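Local coordinates for venom allergen-like (VAL) 4 protein (Schistosoma mansoni, PDB 4P27) that binds lipids as a secreted SCP/TAPS protein of the CAP superfamily that lacks the prototypical CAP motifs, at residues Lys20-Cys25 / Lys34-Leu39; Phe66-Phe71 / Val137-Pro142; Tyr98-Asn103 / Tyr150-Glu155. One frame throughout, in Å; residues are numbered along the deposited sequence.

Contact 1 of 3, residues Lys20-Cys25 / Lys34-Leu39; sequences KDVKNC and KNLTKL. With NAG (2-acetamido-2-deoxy-beta-D-glucopyranose), chain B.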
loop_
_atom_site.group_PDB
_atom_site.type_symbol
_atom_site.label_atom_id
_atom_site.label_comp_id
_atom_site.label_asym_id
_atom_site.label_seq_id
_atom_site.Cartn_x
_atom_site.Cartn_y
_atom_site.Cartn_z
ATOM N N LYS A 20 7.006 -6.614 7.612
ATOM C CA LYS A 20 7.802 -7.525 8.445
ATOM C C LYS A 20 8.162 -8.793 7.684
ATOM O O LYS A 20 9.259 -9.180 7.766
ATOM C CB LYS A 20 7.053 -7.929 9.740
ATOM C CG LYS A 20 7.994 -8.659 10.707
ATOM C CD LYS A 20 7.485 -8.653 12.142
ATOM C CE LYS A 20 8.171 -9.751 12.940
ATOM N NZ LYS A 20 7.802 -9.644 14.370
ATOM N N ASP A 21 7.201 -9.446 7.016
ATOM C CA ASP A 21 7.446 -10.580 6.196
ATOM C C ASP A 21 8.520 -10.377 5.113
ATOM O O ASP A 21 9.373 -11.270 4.939
ATOM C CB ASP A 21 6.207 -10.934 5.471
ATOM C CG ASP A 21 5.214 -11.662 6.354
ATOM O OD1 ASP A 21 5.569 -11.949 7.481
ATOM O OD2 ASP A 21 4.107 -11.935 5.896
ATOM N N VAL A 22 8.440 -9.267 4.336
ATOM C CA VAL A 22 9.432 -9.049 3.257
ATOM C C VAL A 22 10.846 -8.873 3.855
ATOM O O VAL A 22 11.809 -9.359 3.244
ATOM C CB VAL A 22 9.024 -7.908 2.252
ATOM C CG1 VAL A 22 9.264 -6.520 2.806
ATOM C CG2 VAL A 22 9.745 -8.081 0.915
ATOM N N LYS A 23 10.991 -8.232 5.029
ATOM C CA LYS A 23 12.310 -8.236 5.726
ATOM C C LYS A 23 12.860 -9.591 6.206
ATOM O O LYS A 23 14.003 -9.643 6.638
ATOM C CB LYS A 23 12.316 -7.357 6.914
ATOM C CG LYS A 23 12.138 -5.953 6.508
ATOM C CD LYS A 23 12.556 -5.033 7.614
ATOM C CE LYS A 23 11.534 -5.113 8.693
ATOM N NZ LYS A 23 11.510 -3.837 9.451
ATOM N N ASN A 24 12.053 -10.642 6.151
ATOM C CA ASN A 24 12.380 -11.913 6.784
ATOM C C ASN A 24 12.108 -13.054 5.842
ATOM O O ASN A 24 11.770 -14.115 6.313
ATOM C CB ASN A 24 11.470 -12.097 7.999
ATOM C CG ASN A 24 11.917 -11.248 9.129
ATOM O OD1 ASN A 24 12.979 -11.528 9.657
ATOM N ND2 ASN A 24 11.227 -10.110 9.403
ATOM N N CYS A 25 12.169 -12.816 4.516
ATOM C CA CYS A 25 12.116 -13.877 3.506
ATOM C C CYS A 25 10.785 -14.556 3.416
ATOM O O CYS A 25 10.702 -15.688 2.968
ATOM C CB CYS A 25 13.190 -14.954 3.730
ATOM S SG CYS A 25 14.866 -14.372 3.522
ATOM N N LYS A 34 16.568 -5.100 3.256
ATOM C CA LYS A 34 17.543 -4.756 4.260
ATOM C C LYS A 34 16.969 -3.841 5.354
ATOM O O LYS A 34 17.262 -4.020 6.546
ATOM C CB LYS A 34 18.744 -4.058 3.641
ATOM C CG LYS A 34 19.914 -3.805 4.614
ATOM C CD LYS A 34 20.846 -2.761 4.015
ATOM C CE LYS A 34 22.321 -3.107 4.154
ATOM N NZ LYS A 34 22.923 -1.958 4.870
ATOM N N ASN A 35 16.197 -2.843 4.957
ATOM C CA ASN A 35 15.604 -1.880 5.878
ATOM C C ASN A 35 14.203 -1.426 5.298
ATOM O O ASN A 35 14.051 -1.374 4.060
ATOM C CB ASN A 35 16.482 -0.654 5.979
ATOM C CG ASN A 35 15.862 0.400 6.896
ATOM O OD1 ASN A 35 15.840 0.189 8.115
ATOM N ND2 ASN A 35 15.280 1.502 6.319
ATOM N N LEU A 36 13.235 -1.068 6.148
ATOM C CA LEU A 36 11.980 -0.404 5.693
ATOM C C LEU A 36 11.664 0.517 6.830
ATOM O O LEU A 36 11.808 0.132 7.972
ATOM C CB LEU A 36 10.848 -1.424 5.551
ATOM C CG LEU A 36 11.030 -2.483 4.498
ATOM C CD1 LEU A 36 9.811 -3.398 4.552
ATOM C CD2 LEU A 36 11.325 -1.927 3.087
ATOM N N THR A 37 11.279 1.751 6.550
ATOM C CA THR A 37 10.845 2.599 7.594
ATOM C C THR A 37 9.568 1.994 8.243
ATOM O O THR A 37 8.707 1.423 7.509
ATOM C CB THR A 37 10.567 3.973 6.957
ATOM O OG1 THR A 37 11.759 4.339 6.286
ATOM C CG2 THR A 37 10.277 5.056 7.993
ATOM N N LYS A 38 9.415 2.133 9.569
ATOM C CA LYS A 38 8.180 1.744 10.301
ATOM C C LYS A 38 7.053 2.660 9.898
ATOM O O LYS A 38 7.222 3.883 9.958
ATOM C CB LYS A 38 8.277 1.914 11.845
ATOM C CG LYS A 38 9.245 1.005 12.570
ATOM C CD LYS A 38 8.896 -0.462 12.424
ATOM C CE LYS A 38 10.175 -1.246 12.216
ATOM N NZ LYS A 38 10.170 -2.395 13.167
ATOM N N LEU A 39 5.894 2.088 9.551
ATOM C CA LEU A 39 4.769 2.902 9.116
ATOM C C LEU A 39 4.119 3.522 10.321
ATOM O O LEU A 39 3.888 2.824 11.227
ATOM C CB LEU A 39 3.720 1.986 8.473
ATOM C CG LEU A 39 4.038 1.465 7.109
ATOM C CD1 LEU A 39 2.835 0.649 6.558
ATOM C CD2 LEU A 39 4.426 2.624 6.163
HETATM C C1 NAG B . 15.544 2.780 0.361
HETATM C C2 NAG B . 16.715 3.247 1.241
HETATM C C3 NAG B . 17.787 3.950 0.469
HETATM C C4 NAG B . 18.173 3.082 -0.695
HETATM C C5 NAG B . 16.957 2.883 -1.573
HETATM C C6 NAG B . 17.383 2.163 -2.824
HETATM C C7 NAG B . 15.812 3.699 3.386
HETATM C C8 NAG B . 15.299 4.710 4.337
HETATM N N2 NAG B . 16.315 4.150 2.275
HETATM O O3 NAG B . 18.895 4.189 1.326
HETATM O O4 NAG B . 19.187 3.710 -1.418
HETATM O O5 NAG B . 15.972 2.177 -0.843
HETATM O O6 NAG B . 16.282 1.843 -3.638
HETATM O O7 NAG B . 15.731 2.539 3.651
HETATM O O HOH W 1 14.018 -2.161 8.791
#
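Lys23 and Leu36 lie alongside one another, running in opposite senses, where the chain leaves helix 6-22 and returns in an irregular segment. Followed outward from CB, Lys23 places CG beside its backbone N, and this methylene lies 4.0 Å from CD1 of Leu36. The aliphatic part of a lysine suits this half-buried place, since it covers a leucine and still brings its ammonium to the polar edge of 34-39. Beyond CD the chain bends (chi3 -72°), and CE delivers NZ to a water 3.1 Å away. That water accepts from Lys23 NZ and, at 3.0 Å, from Leu36 N, and it donates to Asn35 OD1 at 3.0 Å. It thus supplies the polar link between two segments that share no direct hydrogen bond. Asn35 uses both ends of its amide: ND2 donates to O7 of the glycan sugar NAG (2.9 Å, N-H...O 157°). NZ of Lys23 also comes within 4.2 Å of NZ of Lys38, a like-charge pair whose repulsion the water on Lys23 NZ and the exposure of Lys38 may ease.

Deeper in, CG1 of Val22 meets CD1 of Leu36 at 3.6 Å, the two side chains set roughly perpendicular. Val22 also opens a type I turn running to Cys25, where Asn24 ND2 donates to Lys20 O at 2.7 Å and so occupies a carbonyl near the end of the helix. In this CAP protein, Leu36 rests on helix 6-22 through Val22 and Arg19, just before the chain enters strand 40-41, while the Cys25-Cys158 disulfide joins the turn to the C-terminal end.

Contact 2 of 3, residues Phe66-Phe71 / Val137-Pro142; sequences FIIGDF and VCNYAP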
loop_
_atom_site.group_PDB
_atom_site.type_symbol
_atom_site.label_atom_id
_atom_site.label_comp_id
_atom_site.label_asym_id
_atom_site.label_seq_id
_atom_site.Cartn_x
_atom_site.Cartn_y
_atom_site.Cartn_z
ATOM N N PHE A 66 -4.590 13.936 -4.340
ATOM C CA PHE A 66 -3.157 13.834 -3.993
ATOM C C PHE A 66 -2.542 15.055 -3.310
ATOM O O PHE A 66 -1.321 15.085 -3.006
ATOM C CB PHE A 66 -2.351 13.457 -5.251
ATOM C CG PHE A 66 -2.715 12.122 -5.796
ATOM C CD1 PHE A 66 -3.831 11.982 -6.644
ATOM C CD2 PHE A 66 -1.976 10.974 -5.432
ATOM C CE1 PHE A 66 -4.195 10.719 -7.135
ATOM C CE2 PHE A 66 -2.315 9.721 -5.953
ATOM C CZ PHE A 66 -3.440 9.593 -6.789
ATOM N N ILE A 67 -3.370 16.034 -2.980
ATOM C CA ILE A 67 -2.828 17.204 -2.289
ATOM C C ILE A 67 -3.292 17.122 -0.857
ATOM O O ILE A 67 -4.471 17.259 -0.624
ATOM C CB ILE A 67 -3.302 18.539 -2.959
ATOM C CG1 ILE A 67 -2.917 18.487 -4.459
ATOM C CG2 ILE A 67 -2.631 19.692 -2.189
ATOM C CD1 ILE A 67 -3.526 19.548 -5.432
ATOM N N ILE A 68 -2.405 16.832 0.096
ATOM C CA ILE A 68 -2.846 16.532 1.435
ATOM C C ILE A 68 -1.845 17.246 2.328
ATOM O O ILE A 68 -0.595 16.988 2.229
ATOM C CB ILE A 68 -2.884 14.952 1.740
ATOM C CG1 ILE A 68 -3.817 14.218 0.723
ATOM C CG2 ILE A 68 -3.404 14.693 3.182
ATOM C CD1 ILE A 68 -3.801 12.680 0.849
ATOM N N GLY A 69 -2.369 18.136 3.184
ATOM C CA GLY A 69 -1.518 18.936 4.110
ATOM C C GLY A 69 -0.298 19.393 3.433
ATOM O O GLY A 69 -0.411 19.857 2.295
ATOM N N ASP A 70 0.866 19.177 4.060
ATOM C CA ASP A 70 2.190 19.565 3.542
ATOM C C ASP A 70 2.937 18.474 2.870
ATOM O O ASP A 70 4.111 18.697 2.463
ATOM C CB ASP A 70 3.134 20.087 4.691
ATOM C CG ASP A 70 2.475 21.253 5.420
ATOM O OD1 ASP A 70 1.809 22.105 4.733
ATOM O OD2 ASP A 70 2.504 21.245 6.657
ATOM N N PHE A 71 2.336 17.292 2.737
ATOM C CA PHE A 71 3.160 16.188 2.181
ATOM C C PHE A 71 3.625 16.564 0.785
ATOM O O PHE A 71 2.813 16.886 -0.065
ATOM C CB PHE A 71 2.312 14.903 2.159
ATOM C CG PHE A 71 2.017 14.371 3.561
ATOM C CD1 PHE A 71 3.044 13.907 4.369
ATOM C CD2 PHE A 71 0.710 14.395 4.064
ATOM C CE1 PHE A 71 2.789 13.428 5.649
ATOM C CE2 PHE A 71 0.450 13.900 5.330
ATOM C CZ PHE A 71 1.483 13.451 6.132
ATOM N N VAL A 137 -9.428 3.183 -0.170
ATOM C CA VAL A 137 -8.394 4.137 -0.580
ATOM C C VAL A 137 -7.357 4.070 0.534
ATOM O O VAL A 137 -7.739 4.289 1.673
ATOM C CB VAL A 137 -8.936 5.552 -0.673
ATOM C CG1 VAL A 137 -7.857 6.581 -1.100
ATOM C CG2 VAL A 137 -10.137 5.571 -1.653
ATOM N N CYS A 138 -6.094 3.706 0.219
ATOM C CA CYS A 138 -4.934 3.937 1.144
ATOM C C CYS A 138 -4.057 4.977 0.543
ATOM O O CYS A 138 -3.758 4.889 -0.672
ATOM C CB CYS A 138 -4.091 2.685 1.368
ATOM S SG CYS A 138 -4.869 1.513 2.510
ATOM N N ASN A 139 -3.732 5.971 1.371
ATOM C CA ASN A 139 -2.758 7.016 1.056
ATOM C C ASN A 139 -1.498 6.752 1.815
ATOM O O ASN A 139 -1.534 6.268 2.963
ATOM C CB ASN A 139 -3.237 8.429 1.347
ATOM C CG ASN A 139 -4.351 8.839 0.435
ATOM O OD1 ASN A 139 -4.322 8.485 -0.726
ATOM N ND2 ASN A 139 -5.385 9.570 0.969
ATOM N N TYR A 140 -0.375 7.035 1.145
ATOM C CA TYR A 140 0.952 6.743 1.678
ATOM C C TYR A 140 1.836 8.046 1.458
ATOM O O TYR A 140 1.730 8.692 0.446
ATOM C CB TYR A 140 1.602 5.635 0.891
ATOM C CG TYR A 140 0.798 4.349 0.846
ATOM C CD1 TYR A 140 -0.216 4.156 -0.138
ATOM C CD2 TYR A 140 1.025 3.309 1.811
ATOM C CE1 TYR A 140 -0.962 2.966 -0.192
ATOM C CE2 TYR A 140 0.274 2.093 1.743
ATOM C CZ TYR A 140 -0.732 1.966 0.773
ATOM O OH TYR A 140 -1.475 0.813 0.689
ATOM N N ALA A 141 2.701 8.372 2.423
ATOM C CA ALA A 141 3.626 9.539 2.352
ATOM C C ALA A 141 5.009 9.079 2.841
ATOM O O ALA A 141 5.113 8.561 3.931
ATOM C CB ALA A 141 3.118 10.649 3.276
ATOM N N PRO A 142 6.080 9.295 2.046
ATOM C CA PRO A 142 6.020 9.827 0.650
ATOM C C PRO A 142 5.456 8.721 -0.199
ATOM O O PRO A 142 5.376 7.567 0.258
ATOM C CB PRO A 142 7.524 10.061 0.240
ATOM C CG PRO A 142 8.325 9.668 1.410
ATOM C CD PRO A 142 7.439 9.269 2.613
#
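Ala141 sets its methyl over one face of the Phe71 ring, a CH-pi contact with CB 3.9 Å from the ring centroid and 29° off the normal. The methyl sits toward the CD1 side, with CB only 3.4 Å from that atom. Alanine suits the site because a single methyl lets the ring lie close to strand 133-141; the flat phenylalanine offers it a broad face, set there with CG beside the backbone N (chi1 -69°). The loop between helix 43-54 and strand 75-81 thus packs on a strand of the CAP-domain sheet, Asn139 and Ala141 both pointing to it from one face.

A second contact is apolar against polar. CD1, the far end of Ile68, reaches ND2 of Asn139 at 3.5 Å. The amide is nonetheless well satisfied in this buried place: OD1 accepts from Gln76 NE2, and ND2 donates to Leu45 O on helix 43-54.

No backbone bond crosses the contact. The loop closes on itself in a type II' turn, Phe71 N to Ile68 O at 3.0 Å, with Gly69 supplying the positive phi (41°); the strand bonds to strands 75-81 and 122-130 and, from Ala141, to Glu121.

The contact therefore joins loop to strand by dispersion and ring-face packing alone, and the polar group of Asn139 is spent on tying strand 133-141 to its other neighbours.

Contact 3 of 3, residues Tyr98-Asn103 / Tyr150-Glu155; sequences YNFEKN and YEAKPE. With NAG (2-acetamido-2-deoxy-beta-D-glucopyranose), chain B.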
loop_
_atom_site.group_PDB
_atom_site.type_symbol
_atom_site.label_atom_id
_atom_site.label_comp_id
_atom_site.label_asym_id
_atom_site.label_seq_id
_atom_site.Cartn_x
_atom_site.Cartn_y
_atom_site.Cartn_z
ATOM N N TYR A 98 6.049 -9.402 -9.966
ATOM C CA TYR A 98 7.148 -8.403 -9.865
ATOM C C TYR A 98 8.509 -9.070 -9.930
ATOM O O TYR A 98 8.704 -10.025 -9.279
ATOM C CB TYR A 98 7.024 -7.562 -8.589
ATOM C CG TYR A 98 8.096 -6.536 -8.493
ATOM C CD1 TYR A 98 8.235 -5.516 -9.491
ATOM C CD2 TYR A 98 9.006 -6.556 -7.461
ATOM C CE1 TYR A 98 9.195 -4.568 -9.412
ATOM C CE2 TYR A 98 10.002 -5.579 -7.369
ATOM C CZ TYR A 98 10.081 -4.601 -8.355
ATOM O OH TYR A 98 11.080 -3.681 -8.300
ATOM N N ASN A 99 9.416 -8.602 -10.787
ATOM C CA ASN A 99 10.796 -9.013 -10.780
ATOM C C ASN A 99 11.673 -7.953 -10.268
ATOM O O ASN A 99 11.994 -7.001 -10.974
ATOM C CB ASN A 99 11.283 -9.402 -12.209
ATOM C CG ASN A 99 12.769 -9.875 -12.270
ATOM O OD1 ASN A 99 13.600 -9.569 -11.442
ATOM N ND2 ASN A 99 13.105 -10.499 -13.348
ATOM N N PHE A 100 12.200 -8.177 -9.062
ATOM C CA PHE A 100 13.014 -7.172 -8.424
ATOM C C PHE A 100 14.328 -6.915 -9.201
ATOM O O PHE A 100 14.789 -5.749 -9.373
ATOM C CB PHE A 100 13.245 -7.692 -6.998
ATOM C CG PHE A 100 14.008 -6.768 -6.124
ATOM C CD1 PHE A 100 15.408 -6.619 -6.277
ATOM C CD2 PHE A 100 13.350 -6.026 -5.145
ATOM C CE1 PHE A 100 16.111 -5.745 -5.475
ATOM C CE2 PHE A 100 14.072 -5.120 -4.379
ATOM C CZ PHE A 100 15.442 -5.019 -4.510
ATOM N N GLU A 101 15.000 -7.999 -9.599
ATOM C CA GLU A 101 16.359 -7.847 -10.295
ATOM C C GLU A 101 16.279 -6.922 -11.515
ATOM O O GLU A 101 16.998 -5.879 -11.618
ATOM C CB GLU A 101 16.804 -9.200 -10.800
ATOM C CG GLU A 101 17.291 -10.089 -9.723
ATOM C CD GLU A 101 18.070 -11.280 -10.292
ATOM O OE1 GLU A 101 18.955 -11.077 -11.143
ATOM O OE2 GLU A 101 17.791 -12.432 -9.904
ATOM N N LYS A 102 15.266 -7.191 -12.325
ATOM C CA LYS A 102 15.026 -6.298 -13.493
ATOM C C LYS A 102 14.127 -5.146 -13.213
ATOM O O LYS A 102 13.988 -4.293 -14.057
ATOM C CB LYS A 102 14.522 -7.064 -14.688
ATOM C CG LYS A 102 15.364 -8.310 -14.902
ATOM C CD LYS A 102 16.067 -8.369 -16.232
ATOM C CE LYS A 102 15.669 -9.684 -16.867
ATOM N NZ LYS A 102 16.591 -9.968 -17.982
ATOM N N ASN A 103 13.571 -5.069 -11.995
ATOM C CA ASN A 103 12.609 -4.061 -11.731
ATOM C C ASN A 103 11.526 -4.103 -12.804
ATOM O O ASN A 103 11.226 -3.094 -13.393
ATOM C CB ASN A 103 13.213 -2.651 -11.672
ATOM C CG ASN A 103 12.215 -1.638 -11.130
ATOM O OD1 ASN A 103 11.341 -1.999 -10.352
ATOM N ND2 ASN A 103 12.387 -0.392 -11.449
ATOM N N TYR A 150 13.048 -1.202 -2.284
ATOM C CA TYR A 150 13.971 -1.294 -1.154
ATOM C C TYR A 150 15.378 -1.854 -1.559
ATOM O O TYR A 150 15.572 -2.389 -2.656
ATOM C CB TYR A 150 13.374 -2.148 -0.010
ATOM C CG TYR A 150 12.949 -3.574 -0.436
ATOM C CD1 TYR A 150 13.886 -4.591 -0.592
ATOM C CD2 TYR A 150 11.594 -3.866 -0.651
ATOM C CE1 TYR A 150 13.487 -5.889 -1.012
ATOM C CE2 TYR A 150 11.179 -5.142 -1.029
ATOM C CZ TYR A 150 12.140 -6.163 -1.198
ATOM O OH TYR A 150 11.709 -7.402 -1.662
ATOM N N GLU A 151 16.313 -1.836 -0.625
ATOM C CA GLU A 151 17.618 -2.492 -0.878
ATOM C C GLU A 151 17.526 -3.936 -0.412
ATOM O O GLU A 151 17.071 -4.172 0.714
ATOM C CB GLU A 151 18.620 -1.910 0.027
ATOM C CG GLU A 151 19.186 -0.569 -0.324
ATOM C CD GLU A 151 20.293 -0.259 0.694
ATOM O OE1 GLU A 151 20.818 -1.210 1.329
ATOM O OE2 GLU A 151 20.613 0.925 0.884
ATOM N N ALA A 152 17.992 -4.870 -1.227
ATOM C CA ALA A 152 18.019 -6.290 -0.830
ATOM C C ALA A 152 19.098 -6.577 0.262
ATOM O O ALA A 152 20.034 -5.801 0.444
ATOM C CB ALA A 152 18.289 -7.143 -2.061
ATOM N N LYS A 153 18.956 -7.675 0.979
ATOM C CA LYS A 153 20.007 -8.162 1.886
ATOM C C LYS A 153 20.014 -9.667 1.629
ATOM O O LYS A 153 19.137 -10.192 0.890
ATOM C CB LYS A 153 19.733 -7.837 3.366
ATOM C CG LYS A 153 18.615 -8.766 3.924
ATOM C CD LYS A 153 18.347 -8.554 5.424
ATOM C CE LYS A 153 17.154 -9.430 5.836
ATOM N NZ LYS A 153 16.725 -9.044 7.215
ATOM N N PRO A 154 21.093 -10.337 2.092
ATOM C CA PRO A 154 21.301 -11.736 1.774
ATOM C C PRO A 154 20.234 -12.567 2.493
ATOM O O PRO A 154 19.877 -12.275 3.653
ATOM C CB PRO A 154 22.714 -12.042 2.323
ATOM C CG PRO A 154 23.385 -10.704 2.492
ATOM C CD PRO A 154 22.288 -9.646 2.639
ATOM N N GLU A 155 19.655 -13.522 1.801
ATOM C CA GLU A 155 18.691 -14.416 2.456
ATOM C C GLU A 155 19.206 -15.084 3.795
ATOM O O GLU A 155 18.422 -15.255 4.716
ATOM C CB GLU A 155 18.069 -15.387 1.462
ATOM C CG GLU A 155 18.925 -16.626 1.244
ATOM C CD GLU A 155 18.513 -17.452 0.022
ATOM O OE1 GLU A 155 19.192 -18.486 -0.245
ATOM O OE2 GLU A 155 17.517 -17.077 -0.673
HETATM C C1 NAG B . 15.544 2.780 0.361
HETATM C C2 NAG B . 16.715 3.247 1.241
HETATM C C3 NAG B . 17.787 3.950 0.469
HETATM C C4 NAG B . 18.173 3.082 -0.695
HETATM C C5 NAG B . 16.957 2.883 -1.573
HETATM C C6 NAG B . 17.383 2.163 -2.824
HETATM C C7 NAG B . 15.812 3.699 3.386
HETATM C C8 NAG B . 15.299 4.710 4.337
HETATM N N2 NAG B . 16.315 4.150 2.275
HETATM O O3 NAG B . 18.895 4.189 1.326
HETATM O O4 NAG B . 19.187 3.710 -1.418
HETATM O O5 NAG B . 15.972 2.177 -0.843
HETATM O O6 NAG B . 16.282 1.843 -3.638
HETATM O O7 NAG B . 15.731 2.539 3.651
#
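The rings of Phe100 and Tyr150 form an oblique pair, their planes inclined at 35° and their centroids 5.1 Å apart. CE2 of Phe100 hangs over one face of the Tyr150 ring, off centre toward its rim and 3.5 Å from CE1 of that tyrosine. At the edge of the phenylalanine ring, in its plane, lies the carbonyl oxygen of Tyr150, 3.2 Å from CZ; the slightly positive rim of the ring is a reasonable partner for it. A third flat group, the Tyr98 ring, has Phe100 N over one face and Asn103 OD1 in plane at its edge.

Phe100 sits within an Asx motif, in the connection of the small two-stranded hairpin 98-99/104-105 of this CAP-family fold, and through it the connection packs on the loop that follows strand 133-141. Asn99 OD1 accepts from Lys102 N at 3.0 Å, the donor standing above the carbonyl plane, 67° out of it. Asparagine suits the place because its short side chain reaches the backbone N three residues ahead. Arg148 binds the backbone oxygens of Phe100 and Glu101, holding the same bend from outside.

On the opposing segment CG of Tyr150 sits between the backbone N and carbonyl carbon (chi1 56°), which sends the ring to Phe100. Tyrosine serves twice here: its ring takes the phenylalanine, and its OH is hydrogen-bonded to Pro31 O. Ala152 adds a looser methyl contact, CB to CE1 of Phe100 at 4.3 Å. Between the two, Glu151 points away from Phe100 and runs extended toward the glycan sugar, OE2 3.6 Å from C4 of NAG. Within the hairpin, Tyr98 OH donates to Asn103 OD1 at 2.7 Å, an oxygen that also accepts from Lys113 NZ.

In the fold
Contacts 1 and 3 form one neighbourhood, their centres 13 Å apart. The chain after strand 133-141 runs beside 34-39, with a probable hydrogen bond from Lys34 N to Glu151 O (2.8 Å), and Lys153 NZ reaches Lys23 O at 2.8 Å. Tyr150 is shared packing, its CB lying 3.7 Å from Leu36 CD2. Both contacts also touch NAG, the sugar of the glycan on Asn118; it marks a covalent modification, not a binding pocket. Contact 2 stands apart on the sheet, its centre about 21 Å from that of contact 1 and about 26 Å from that of contact 3, touching neither, although its segments alternate along the chain with those of contact 3.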